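Local coordinates for protein inactive glucansucrase (Lactobacillus reuteri, PDB 5JBD) that belongs to glycosyl hydrolase family 70 and is an inactive member of the glucansucrases, built round a TIM-barrel fold, at residues A[317-328]-A[338-347]. Residues are numbered along the deposited sequence; the frame is centred on the assembly and turned at random.
Sequences LSYNEGYHSGAA and QLYMDSGEFY
Y340 lies flat against the start of helix 326-333: the CB of A328 sits over the middle of its ring, 3.9 Å from the centroid and 7° off the normal, while the carbonyl O of H324 meets the ring edge in plane. With CG anti to the backbone N (chi1 163°), the side chain reaches along this turn, and its OH comes within 3.2 Å of the CA of S325. A water links that OH to S343 OG and to the carbonyls of G322 and M341. M341 leans across the chain at G322; bent at its last torsion (chi3 100°), it lays CE 3.7 Å from the centroid of the Y323 ring, a CH-pi contact over one face, offset toward the rim. SD stands farther off above the Y323 face, 5.5 Å from the centroid, making the pair a Met-aromatic contact. The phenol OH of Y323 is held elsewhere, by Q394 and N391. L339 pairs by backbone with the strand alongside: its N donates to S318 O (2.9 Å) and its O accepts from N320 N (3.0 Å), both bonds nearly straight. Its CB packs on the CB of Y319 (3.8 Å), and its CD1 meets L317 CD1, the two leucines crossing at about a right angle. Next to this bridge, N320 ND2 donates to Q338 OE1 at 3.0 Å. Parallel neighbours joined through helix 326-333, a beta-alpha-beta crossover, strands 319-320 and 340-341 close the eight-stranded TIM barrel between strands 279-282 and 385-388.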
loop_
_atom_site.group_PDB
_atom_site.type_symbol
_atom_site.label_atom_id
_atom_site.label_comp_id
_atom_site.label_asym_id
_atom_site.label_seq_id
_atom_site.Cartn_x
_atom_site.Cartn_y
_atom_site.Cartn_z
ATOM N N LEU A 317 9.337 -16.988 8.627
ATOM C CA LEU A 317 9.978 -15.722 8.294
ATOM C C LEU A 317 8.951 -14.632 8.150
ATOM O O LEU A 317 7.990 -14.795 7.403
ATOM C CB LEU A 317 10.764 -15.851 6.979
ATOM C CG LEU A 317 11.757 -14.726 6.671
ATOM C CD1 LEU A 317 12.891 -14.685 7.697
ATOM C CD2 LEU A 317 12.303 -14.878 5.250
ATOM N N SER A 318 9.142 -13.536 8.879
ATOM C CA SER A 318 8.307 -12.355 8.753
ATOM C C SER A 318 9.181 -11.105 8.639
ATOM O O SER A 318 10.265 -11.036 9.230
ATOM C CB SER A 318 7.321 -12.262 9.934
ATOM O OG SER A 318 6.432 -13.388 9.943
ATOM N N TYR A 319 8.703 -10.118 7.887
ATOM C CA TYR A 319 9.517 -8.962 7.508
ATOM C C TYR A 319 8.666 -7.717 7.323
ATOM O O TYR A 319 7.582 -7.784 6.692
ATOM C CB TYR A 319 10.362 -9.261 6.249
ATOM C CG TYR A 319 9.729 -10.133 5.162
ATOM C CD1 TYR A 319 9.762 -11.529 5.250
ATOM C CD2 TYR A 319 9.185 -9.568 4.003
ATOM C CE1 TYR A 319 9.205 -12.339 4.258
ATOM C CE2 TYR A 319 8.633 -10.371 3.006
ATOM C CZ TYR A 319 8.652 -11.761 3.135
ATOM O OH TYR A 319 8.122 -12.573 2.140
ATOM N N ASN A 320 9.145 -6.597 7.873
ATOM C CA ASN A 320 8.368 -5.356 7.972
ATOM C C ASN A 320 8.752 -4.376 6.902
ATOM O O ASN A 320 9.925 -4.070 6.756
ATOM C CB ASN A 320 8.586 -4.680 9.336
ATOM C CG ASN A 320 8.006 -5.474 10.492
ATOM O OD1 ASN A 320 7.298 -6.454 10.288
ATOM N ND2 ASN A 320 8.336 -5.068 11.719
ATOM N N GLU A 321 7.759 -3.845 6.181
ATOM C CA GLU A 321 8.012 -2.817 5.181
ATOM C C GLU A 321 8.162 -1.482 5.865
ATOM O O GLU A 321 7.277 -1.055 6.584
ATOM C CB GLU A 321 6.877 -2.700 4.177
ATOM C CG GLU A 321 7.119 -1.636 3.095
ATOM C CD GLU A 321 5.951 -0.709 2.835
ATOM O OE1 GLU A 321 4.917 -0.769 3.538
ATOM O OE2 GLU A 321 6.055 0.091 1.901
ATOM N N GLY A 322 9.274 -0.805 5.602
ATOM C CA GLY A 322 9.448 0.563 6.079
ATOM C C GLY A 322 10.680 1.251 5.530
ATOM O O GLY A 322 11.638 0.593 5.156
ATOM N N TYR A 323 10.625 2.581 5.495
ATOM C CA TYR A 323 11.659 3.441 4.929
ATOM C C TYR A 323 12.321 4.331 6.017
ATOM O O TYR A 323 13.077 5.252 5.694
ATOM C CB TYR A 323 11.057 4.286 3.788
ATOM C CG TYR A 323 10.669 3.447 2.573
ATOM C CD1 TYR A 323 9.410 2.856 2.478
ATOM C CD2 TYR A 323 11.566 3.229 1.525
ATOM C CE1 TYR A 323 9.055 2.081 1.368
ATOM C CE2 TYR A 323 11.218 2.456 0.415
ATOM C CZ TYR A 323 9.965 1.874 0.349
ATOM O OH TYR A 323 9.619 1.094 -0.744
ATOM N N HIS A 324 12.065 4.021 7.293
ATOM C CA HIS A 324 12.669 4.719 8.435
ATOM C C HIS A 324 13.716 3.839 9.118
ATOM O O HIS A 324 13.380 2.806 9.706
ATOM C CB HIS A 324 11.605 5.076 9.460
ATOM C CG HIS A 324 10.658 6.134 8.999
ATOM N ND1 HIS A 324 9.572 5.857 8.198
ATOM C CD2 HIS A 324 10.637 7.471 9.219
ATOM C CE1 HIS A 324 8.926 6.977 7.942
ATOM N NE2 HIS A 324 9.546 7.970 8.552
ATOM N N SER A 325 14.972 4.266 9.045
ATOM C CA SER A 325 16.085 3.530 9.624
ATOM C C SER A 325 16.007 3.335 11.130
ATOM O O SER A 325 16.612 2.388 11.648
ATOM C CB SER A 325 17.432 4.163 9.236
ATOM O OG SER A 325 17.564 5.482 9.729
ATOM N N GLY A 326 15.270 4.199 11.832
ATOM C CA GLY A 326 15.004 4.001 13.266
ATOM C C GLY A 326 14.329 2.692 13.663
ATOM O O GLY A 326 14.445 2.258 14.815
ATOM N N ALA A 327 13.651 2.044 12.716
ATOM C CA ALA A 327 13.074 0.734 12.943
ATOM C C ALA A 327 14.101 -0.342 13.272
ATOM O O ALA A 327 13.756 -1.316 13.935
ATOM C CB ALA A 327 12.231 0.301 11.743
ATOM N N ALA A 328 15.347 -0.197 12.798
ATOM C CA ALA A 328 16.393 -1.167 13.125
ATOM C C ALA A 328 16.637 -1.216 14.635
ATOM O O ALA A 328 16.590 -2.296 15.234
ATOM C CB ALA A 328 17.686 -0.866 12.366
ATOM N N GLN A 338 10.522 -9.413 13.763
ATOM C CA GLN A 338 10.471 -9.381 12.284
ATOM C C GLN A 338 11.768 -8.802 11.735
ATOM O O GLN A 338 12.501 -8.143 12.464
ATOM C CB GLN A 338 9.316 -8.498 11.817
ATOM C CG GLN A 338 7.940 -8.950 12.307
ATOM C CD GLN A 338 7.490 -8.285 13.591
ATOM O OE1 GLN A 338 7.820 -7.117 13.867
ATOM N NE2 GLN A 338 6.672 -9.011 14.367
ATOM N N LEU A 339 12.031 -9.022 10.449
ATOM C CA LEU A 339 13.168 -8.395 9.773
ATOM C C LEU A 339 12.938 -6.907 9.509
ATOM O O LEU A 339 11.828 -6.485 9.170
ATOM C CB LEU A 339 13.465 -9.068 8.440
ATOM C CG LEU A 339 13.680 -10.580 8.441
ATOM C CD1 LEU A 339 14.113 -11.033 7.053
ATOM C CD2 LEU A 339 14.698 -10.978 9.495
ATOM N N TYR A 340 14.006 -6.137 9.670
ATOM C CA TYR A 340 14.066 -4.712 9.318
ATOM C C TYR A 340 14.276 -4.553 7.797
ATOM O O TYR A 340 15.108 -5.253 7.220
ATOM C CB TYR A 340 15.235 -4.023 10.098
ATOM C CG TYR A 340 15.625 -2.697 9.510
ATOM C CD1 TYR A 340 14.804 -1.594 9.663
ATOM C CD2 TYR A 340 16.807 -2.541 8.772
ATOM C CE1 TYR A 340 15.119 -0.376 9.078
ATOM C CE2 TYR A 340 17.143 -1.318 8.203
ATOM C CZ TYR A 340 16.284 -0.242 8.345
ATOM O OH TYR A 340 16.574 0.977 7.761
ATOM N N MET A 341 13.569 -3.621 7.147
ATOM C CA MET A 341 13.789 -3.366 5.698
ATOM C C MET A 341 14.923 -2.365 5.483
ATOM O O MET A 341 14.810 -1.193 5.851
ATOM C CB MET A 341 12.511 -2.853 5.009
ATOM C CG MET A 341 12.603 -2.847 3.489
ATOM S SD MET A 341 11.027 -2.629 2.630
ATOM C CE MET A 341 11.078 -0.886 2.221
ATOM N N ASP A 342 16.020 -2.827 4.885
ATOM C CA ASP A 342 17.208 -1.985 4.660
ATOM C C ASP A 342 17.032 -1.099 3.418
ATOM O O ASP A 342 17.658 -1.321 2.373
ATOM C CB ASP A 342 18.471 -2.868 4.569
ATOM C CG ASP A 342 19.764 -2.068 4.508
ATOM O OD1 ASP A 342 19.803 -0.856 4.845
ATOM O OD2 ASP A 342 20.777 -2.673 4.141
ATOM N N SER A 343 16.185 -0.080 3.553
ATOM C CA SER A 343 15.926 0.841 2.452
ATOM C C SER A 343 17.173 1.630 2.055
ATOM O O SER A 343 17.318 2.017 0.890
ATOM C CB SER A 343 14.754 1.786 2.782
ATOM O OG SER A 343 15.052 2.694 3.818
ATOM N N GLY A 344 18.062 1.884 3.029
ATOM C CA GLY A 344 19.334 2.529 2.777
ATOM C C GLY A 344 20.120 1.885 1.651
ATOM O O GLY A 344 20.664 2.584 0.808
ATOM N N GLU A 345 20.136 0.549 1.632
ATOM C CA GLU A 345 20.831 -0.199 0.590
ATOM C C GLU A 345 20.227 0.054 -0.785
ATOM O O GLU A 345 20.960 0.179 -1.768
ATOM C CB GLU A 345 20.848 -1.709 0.902
ATOM C CG GLU A 345 21.446 -2.616 -0.173
ATOM C CD GLU A 345 22.970 -2.493 -0.320
ATOM O OE1 GLU A 345 23.619 -1.914 0.569
ATOM O OE2 GLU A 345 23.523 -2.962 -1.345
ATOM N N PHE A 346 18.896 0.107 -0.848
ATOM C CA PHE A 346 18.213 0.423 -2.108
ATOM C C PHE A 346 18.604 1.796 -2.669
ATOM O O PHE A 346 18.960 1.907 -3.847
ATOM C CB PHE A 346 16.685 0.334 -1.940
ATOM C CG PHE A 346 15.924 1.012 -3.042
ATOM C CD1 PHE A 346 15.778 0.398 -4.279
ATOM C CD2 PHE A 346 15.383 2.278 -2.851
ATOM C CE1 PHE A 346 15.079 1.032 -5.309
ATOM C CE2 PHE A 346 14.695 2.919 -3.876
ATOM C CZ PHE A 346 14.554 2.300 -5.101
ATOM N N TYR A 347 18.556 2.829 -1.824
ATOM C CA TYR A 347 18.931 4.170 -2.263
ATOM C C TYR A 347 20.407 4.233 -2.665
ATOM O O TYR A 347 20.747 4.876 -3.650
ATOM C CB TYR A 347 18.566 5.245 -1.234
ATOM C CG TYR A 347 17.067 5.402 -1.110
ATOM C CD1 TYR A 347 16.303 5.923 -2.167
ATOM C CD2 TYR A 347 16.390 4.963 0.036
ATOM C CE1 TYR A 347 14.914 6.022 -2.072
ATOM C CE2 TYR A 347 15.010 5.063 0.142
ATOM C CZ TYR A 347 14.276 5.591 -0.913
ATOM O OH TYR A 347 12.911 5.679 -0.788
HETATM O O HOH W 1 11.460 -2.056 8.541
HETATM O O HOH W 2 14.132 1.546 6.197
#